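Local coordinates for protein cytochrome c2 (Blastochloris viridis, PDB 1CO6) that carries electrons through its covalently bound heme c, serving as electron donor to the oxidised bacteriochlorophyll in bacterial photophosphorylation, at residues F63-R68 with V90-I94; C16-G20 with G28-N32. All coordinates share one frame; numbering follows the deposited sequence.

Contact 1 of 2, residues F63-R68 with V90-I94; sequences FREYIR and VSDLI. With HEC (heme c), chain B.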
# COMPACT_ATOMS: atom_id res chain seq x y z
N PHE A 63 6.90 -3.39 4.08
CA PHE A 63 5.61 -2.64 4.15
C PHE A 63 5.37 -2.16 5.59
O PHE A 63 4.94 -1.05 5.90
CB PHE A 63 4.44 -3.48 3.64
CG PHE A 63 3.07 -2.90 3.83
CD1 PHE A 63 2.59 -1.99 2.87
CD2 PHE A 63 2.27 -3.22 4.91
CE1 PHE A 63 1.30 -1.43 2.98
CE2 PHE A 63 0.99 -2.63 5.09
CZ PHE A 63 0.52 -1.76 4.09
N ARG A 64 5.67 -3.06 6.50
CA ARG A 64 5.51 -2.85 7.95
C ARG A 64 6.29 -1.63 8.39
O ARG A 64 5.76 -0.77 9.14
CB ARG A 64 5.91 -4.13 8.70
CG ARG A 64 5.55 -4.16 10.16
CD ARG A 64 5.65 -5.49 10.78
NE ARG A 64 4.58 -6.43 10.53
CZ ARG A 64 3.38 -6.40 11.15
NH1 ARG A 64 2.97 -5.48 12.05
NH2 ARG A 64 2.58 -7.42 10.90
N GLU A 65 7.57 -1.58 8.00
CA GLU A 65 8.40 -0.43 8.39
C GLU A 65 7.95 0.86 7.71
O GLU A 65 7.93 1.97 8.31
CB GLU A 65 9.90 -0.59 8.16
CG GLU A 65 10.40 -1.47 7.06
CD GLU A 65 11.77 -2.07 7.22
OE1 GLU A 65 12.44 -2.60 6.35
OE2 GLU A 65 12.19 -2.01 8.41
N TYR A 66 7.58 0.79 6.45
CA TYR A 66 7.13 1.95 5.70
C TYR A 66 5.88 2.54 6.27
O TYR A 66 5.75 3.74 6.50
CB TYR A 66 6.88 1.57 4.22
CG TYR A 66 6.19 2.59 3.35
CD1 TYR A 66 4.83 2.46 3.03
CD2 TYR A 66 6.92 3.70 2.86
CE1 TYR A 66 4.20 3.39 2.20
CE2 TYR A 66 6.29 4.64 2.01
CZ TYR A 66 4.94 4.48 1.72
OH TYR A 66 4.35 5.37 0.89
N ILE A 67 4.87 1.70 6.46
CA ILE A 67 3.57 2.18 6.95
C ILE A 67 3.60 2.83 8.32
O ILE A 67 2.74 3.74 8.54
CB ILE A 67 2.50 1.09 6.67
CG1 ILE A 67 1.14 1.66 6.24
CG2 ILE A 67 2.40 0.19 7.95
CD1 ILE A 67 1.09 2.57 4.97
N ARG A 68 4.50 2.50 9.22
CA ARG A 68 4.59 3.18 10.51
C ARG A 68 5.01 4.65 10.31
O ARG A 68 4.59 5.46 11.13
CB ARG A 68 5.63 2.53 11.43
CG ARG A 68 5.49 1.05 11.71
CD ARG A 68 4.11 0.68 12.12
NE ARG A 68 3.95 -0.58 12.83
CZ ARG A 68 4.04 -1.76 12.18
NH1 ARG A 68 4.28 -1.73 10.86
NH2 ARG A 68 3.90 -2.91 12.82
N VAL A 90 -1.64 -2.87 11.66
CA VAL A 90 -0.73 -3.16 10.52
C VAL A 90 -0.93 -4.62 10.12
O VAL A 90 -1.10 -4.96 8.94
CB VAL A 90 0.71 -2.70 10.81
CG1 VAL A 90 1.69 -3.20 9.70
CG2 VAL A 90 0.85 -1.19 10.96
N SER A 91 -0.86 -5.52 11.10
CA SER A 91 -1.07 -6.97 10.88
C SER A 91 -2.43 -7.20 10.22
O SER A 91 -2.54 -7.97 9.25
CB SER A 91 -0.89 -7.74 12.19
OG SER A 91 0.43 -7.57 12.68
N ASP A 92 -3.48 -6.52 10.64
CA ASP A 92 -4.83 -6.68 10.04
C ASP A 92 -4.85 -6.15 8.59
O ASP A 92 -5.36 -6.81 7.68
CB ASP A 92 -5.93 -6.03 10.89
CG ASP A 92 -6.10 -6.83 12.20
OD1 ASP A 92 -5.76 -8.01 12.27
OD2 ASP A 92 -6.55 -6.19 13.15
N LEU A 93 -4.24 -4.95 8.48
CA LEU A 93 -4.13 -4.30 7.16
C LEU A 93 -3.47 -5.19 6.12
O LEU A 93 -3.93 -5.29 4.96
CB LEU A 93 -3.33 -3.00 7.47
CG LEU A 93 -3.05 -2.19 6.20
CD1 LEU A 93 -4.39 -1.77 5.60
CD2 LEU A 93 -2.15 -1.01 6.59
N ILE A 94 -2.34 -5.79 6.50
CA ILE A 94 -1.62 -6.74 5.67
C ILE A 94 -2.56 -7.87 5.26
O ILE A 94 -2.60 -8.18 4.03
CB ILE A 94 -0.34 -7.32 6.33
CG1 ILE A 94 0.74 -6.25 6.50
CG2 ILE A 94 0.22 -8.54 5.49
CD1 ILE A 94 1.90 -6.64 7.46
FE HEC B . -0.41 5.52 0.01
CHA HEC B . 1.93 5.29 -2.37
CHB HEC B . 0.07 2.23 0.86
CHC HEC B . -2.65 5.85 2.65
CHD HEC B . -1.26 8.68 -1.09
NA HEC B . 0.77 4.02 -0.65
C1A HEC B . 1.80 4.15 -1.57
C2A HEC B . 2.57 2.93 -1.59
C3A HEC B . 2.05 2.10 -0.68
C4A HEC B . 0.92 2.76 -0.06
CMA HEC B . 2.52 0.68 -0.29
CAA HEC B . 3.74 2.63 -2.58
CBA HEC B . 3.10 2.13 -3.91
CGA HEC B . 4.02 1.70 -5.02
O1A HEC B . 5.22 1.73 -4.80
O2A HEC B . 3.44 1.35 -6.07
NB HEC B . -1.15 4.30 1.42
C1B HEC B . -0.86 2.94 1.55
C2B HEC B . -1.63 2.43 2.66
C3B HEC B . -2.34 3.43 3.18
C4B HEC B . -2.09 4.61 2.40
CMB HEC B . -1.54 0.95 3.09
CAB HEC B . -3.35 3.30 4.37
CBB HEC B . -2.74 3.12 5.63
NC HEC B . -1.68 6.98 0.64
C1C HEC B . -2.50 6.91 1.75
C2C HEC B . -3.23 8.16 1.84
C3C HEC B . -2.83 8.96 0.84
C4C HEC B . -1.88 8.22 0.05
CMC HEC B . -4.24 8.48 2.96
CAC HEC B . -3.40 10.39 0.50
CBC HEC B . -3.37 11.42 1.46
ND HEC B . 0.19 6.72 -1.48
C1D HEC B . -0.24 8.03 -1.74
C2D HEC B . 0.60 8.58 -2.81
C3D HEC B . 1.46 7.63 -3.18
C4D HEC B . 1.24 6.48 -2.34
CMD HEC B . 0.42 10.01 -3.36
CAD HEC B . 2.61 7.73 -4.21
CBD HEC B . 3.95 8.08 -3.49
CGD HEC B . 5.00 8.69 -4.41
O1D HEC B . 5.93 9.21 -3.72
O2D HEC B . 4.91 8.63 -5.66
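Phe-63, Arg-64 and Ile-67 of helix 60-68 meet Val-90, Ser-91, Leu-93 and Ile-94 of helix 87-98, joining two helices of the all-helical cytochrome c fold beside the heme. The segment axes, 121° apart in direction, come no closer than 10.8 Å, so side chains fill the interface. Its apolar part centres on the Phe-63 ring, swung anti to the backbone N (chi1 172°), which brings it between Leu-93 and Ile-94 on helix 87-98 and the heme methyl CMB. Leu-93 CD2 meets the ring edge at Phe-63 CZ, 3.7 Å away, and HEC CMB lies at the ring edge too, 3.5 Å from Phe-63 CZ. Ile-94 CG1 packs against CD2 of that ring, while Ile-67 CG2 slides past Val-90 CG2 at 3.7 Å. Ile-67 also sends CD1 onto the porphyrin, 3.6 Å from HEC C2B, and Phe-35 completes the setting of Phe-63 with an edge-to-face ring contact. Toward the partly exposed side, the Arg-64 guanidinium rests one face on Val-90 CG1 and Ile-94 CD1. Its chain bends at chi3, and in the guanidinium plane Arg-64 NH2 donates to Ser-91 OG at 2.8 Å, with an N-H...O angle of 158°.

Contact 2 of 2, residues C16-G20 with G28-N32; sequences CHSIG and GPVLN. With HEC (heme c), chain B.
Gly-28 opens the pairing with Cys-16: its N-H reaches Cys-16 O at 2.8 Å. Gly-28, with no side chain, lets the backbone pass close to the imidazole, Gly-28 C lying 3.7 Å from His-17 ND1. A water then bridges the two segments, donating to Gly-28 O and accepting from Ser-18 N. Pro-29 supplies the bond that sets the axial ligand: His-17 ND1 donates to Pro-29 O at 2.7 Å, nearly straight at 166° and within the imidazole plane, fixing the ring's rotation while His-17 NE2 binds the iron at 2.0 Å. Such a carbonyl partner would be expected to make the imidazole a stronger donor to the metal. Pro-29 CD also lies against His-17 CE1. Val-30 turns its side chain away and places its CA beside Ser-18 O. Leu-31 N takes up that same oxygen, Ser-18 O, at 3.0 Å, and with CG anti to its carbonyl carbon (chi1 -63°) Leu-31 lays CD1 over one imidazole face, a CH-pi contact 3.9 Å from the His-17 ring centroid. Asn-32 ends the run with a paired grip on Gly-20: Asn-32 OD1 accepts Gly-20 N on a lone pair at 2.8 Å, and Asn-32 ND2 returns a bond to Gly-20 O at 3.1 Å. With Cys-13, Cys-16 tethers the heme through its SG, and Met-79, from elsewhere in the chain, is the second axial ligand; Cys-13, Cys-16 and His-17 form the CXXCH heme-attachment motif of the cytochrome c family.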
# COMPACT_ATOMS: atom_id res chain seq x y z
N CYS A 16 -7.32 7.76 -0.84
CA CYS A 16 -6.36 7.94 -1.95
C CYS A 16 -6.09 6.74 -2.79
O CYS A 16 -5.56 6.93 -3.91
CB CYS A 16 -5.04 8.52 -1.38
SG CYS A 16 -5.18 10.01 -0.35
N HIS A 17 -6.43 5.56 -2.36
CA HIS A 17 -6.12 4.33 -3.10
C HIS A 17 -7.34 3.45 -3.32
O HIS A 17 -8.27 3.42 -2.47
CB HIS A 17 -5.10 3.51 -2.24
CG HIS A 17 -3.73 4.04 -2.06
ND1 HIS A 17 -2.78 3.92 -3.01
CD2 HIS A 17 -3.12 4.55 -0.97
CE1 HIS A 17 -1.67 4.46 -2.54
NE2 HIS A 17 -1.79 4.85 -1.24
N SER A 18 -7.32 2.78 -4.44
CA SER A 18 -8.33 1.79 -4.81
C SER A 18 -7.70 0.37 -4.68
O SER A 18 -6.48 0.16 -4.81
CB SER A 18 -8.83 1.97 -6.25
OG SER A 18 -9.59 3.17 -6.20
N ILE A 19 -8.57 -0.59 -4.46
CA ILE A 19 -8.28 -2.03 -4.34
C ILE A 19 -9.53 -2.81 -4.78
O ILE A 19 -10.70 -2.31 -4.66
CB ILE A 19 -7.84 -2.31 -2.85
CG1 ILE A 19 -6.92 -3.57 -2.78
CG2 ILE A 19 -9.08 -2.40 -1.90
CD1 ILE A 19 -6.33 -3.89 -1.36
N GLY A 20 -9.39 -4.02 -5.27
CA GLY A 20 -10.61 -4.78 -5.67
C GLY A 20 -10.81 -4.61 -7.17
O GLY A 20 -10.06 -3.95 -7.88
N GLY A 28 -3.41 8.19 -5.19
CA GLY A 28 -2.33 7.19 -5.03
C GLY A 28 -2.63 6.06 -6.00
O GLY A 28 -3.74 5.93 -6.55
N PRO A 29 -1.65 5.19 -6.20
CA PRO A 29 -1.78 4.08 -7.15
C PRO A 29 -2.58 2.89 -6.64
O PRO A 29 -2.70 2.70 -5.40
CB PRO A 29 -0.33 3.65 -7.44
CG PRO A 29 0.44 4.00 -6.18
CD PRO A 29 -0.28 5.26 -5.62
N VAL A 30 -3.07 2.12 -7.59
CA VAL A 30 -3.86 0.90 -7.20
C VAL A 30 -3.01 -0.02 -6.28
O VAL A 30 -1.79 -0.22 -6.50
CB VAL A 30 -4.31 0.12 -8.45
CG1 VAL A 30 -4.83 -1.26 -8.12
CG2 VAL A 30 -5.35 0.95 -9.20
N LEU A 31 -3.65 -0.63 -5.29
CA LEU A 31 -2.95 -1.52 -4.35
C LEU A 31 -3.24 -2.99 -4.58
O LEU A 31 -2.89 -3.76 -3.66
CB LEU A 31 -3.12 -1.07 -2.89
CG LEU A 31 -2.58 0.28 -2.48
CD1 LEU A 31 -2.87 0.55 -1.00
CD2 LEU A 31 -1.08 0.47 -2.76
N ASN A 32 -3.80 -3.35 -5.68
CA ASN A 32 -4.04 -4.77 -6.05
C ASN A 32 -2.63 -5.34 -6.35
O ASN A 32 -1.81 -4.63 -6.97
CB ASN A 32 -4.86 -4.87 -7.33
CG ASN A 32 -6.33 -4.60 -7.05
OD1 ASN A 32 -6.81 -4.96 -5.97
ND2 ASN A 32 -6.96 -3.97 -8.04
FE HEC B . -0.41 5.52 0.01
CHA HEC B . 1.93 5.29 -2.37
CHB HEC B . 0.07 2.23 0.86
CHC HEC B . -2.65 5.85 2.65
CHD HEC B . -1.26 8.68 -1.09
NA HEC B . 0.77 4.02 -0.65
C1A HEC B . 1.80 4.15 -1.57
C2A HEC B . 2.57 2.93 -1.59
C3A HEC B . 2.05 2.10 -0.68
C4A HEC B . 0.92 2.76 -0.06
CMA HEC B . 2.52 0.68 -0.29
CAA HEC B . 3.74 2.63 -2.58
CBA HEC B . 3.10 2.13 -3.91
CGA HEC B . 4.02 1.70 -5.02
O1A HEC B . 5.22 1.73 -4.80
O2A HEC B . 3.44 1.35 -6.07
NB HEC B . -1.15 4.30 1.42
C1B HEC B . -0.86 2.94 1.55
C2B HEC B . -1.63 2.43 2.66
C3B HEC B . -2.34 3.43 3.18
C4B HEC B . -2.09 4.61 2.40
CMB HEC B . -1.54 0.95 3.09
CAB HEC B . -3.35 3.30 4.37
CBB HEC B . -2.74 3.12 5.63
NC HEC B . -1.68 6.98 0.64
C1C HEC B . -2.50 6.91 1.75
C2C HEC B . -3.23 8.16 1.84
C3C HEC B . -2.83 8.96 0.84
C4C HEC B . -1.88 8.22 0.05
CMC HEC B . -4.24 8.48 2.96
CAC HEC B . -3.40 10.39 0.50
CBC HEC B . -3.37 11.42 1.46
ND HEC B . 0.19 6.72 -1.48
C1D HEC B . -0.24 8.03 -1.74
C2D HEC B . 0.60 8.58 -2.81
C3D HEC B . 1.46 7.63 -3.18
C4D HEC B . 1.24 6.48 -2.34
CMD HEC B . 0.42 10.01 -3.36
CAD HEC B . 2.61 7.73 -4.21
CBD HEC B . 3.95 8.08 -3.49
CGD HEC B . 5.00 8.69 -4.41
O1D HEC B . 5.93 9.21 -3.72
O2D HEC B . 4.91 8.63 -5.66
O HOH W 1 -5.71 3.96 -6.51

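Both contacts are largely buried and both touch the same heme, yet they lie on opposite sides of the chain's centre, with centres about 15 Å apart and nearest atoms about 6 Å apart. Contact 1 joins two helices, and its chemistry is mostly apolar, with polar bonding confined to its partly exposed arginine side. Contact 2 joins two loop segments running in nearly the same direction, and relies on five direct hydrogen bonds, two purely backbone and three using the His-17 or Asn-32 side chain, with a bridging water. Their relations to the heme differ accordingly: 63-68 packs on the porphyrin and its methyls, whereas 16-20 supplies a thioether and an iron ligand. Helix 3-14 connects them, Phe-10 touching Leu-93 as well as Ile-19 and Leu-31.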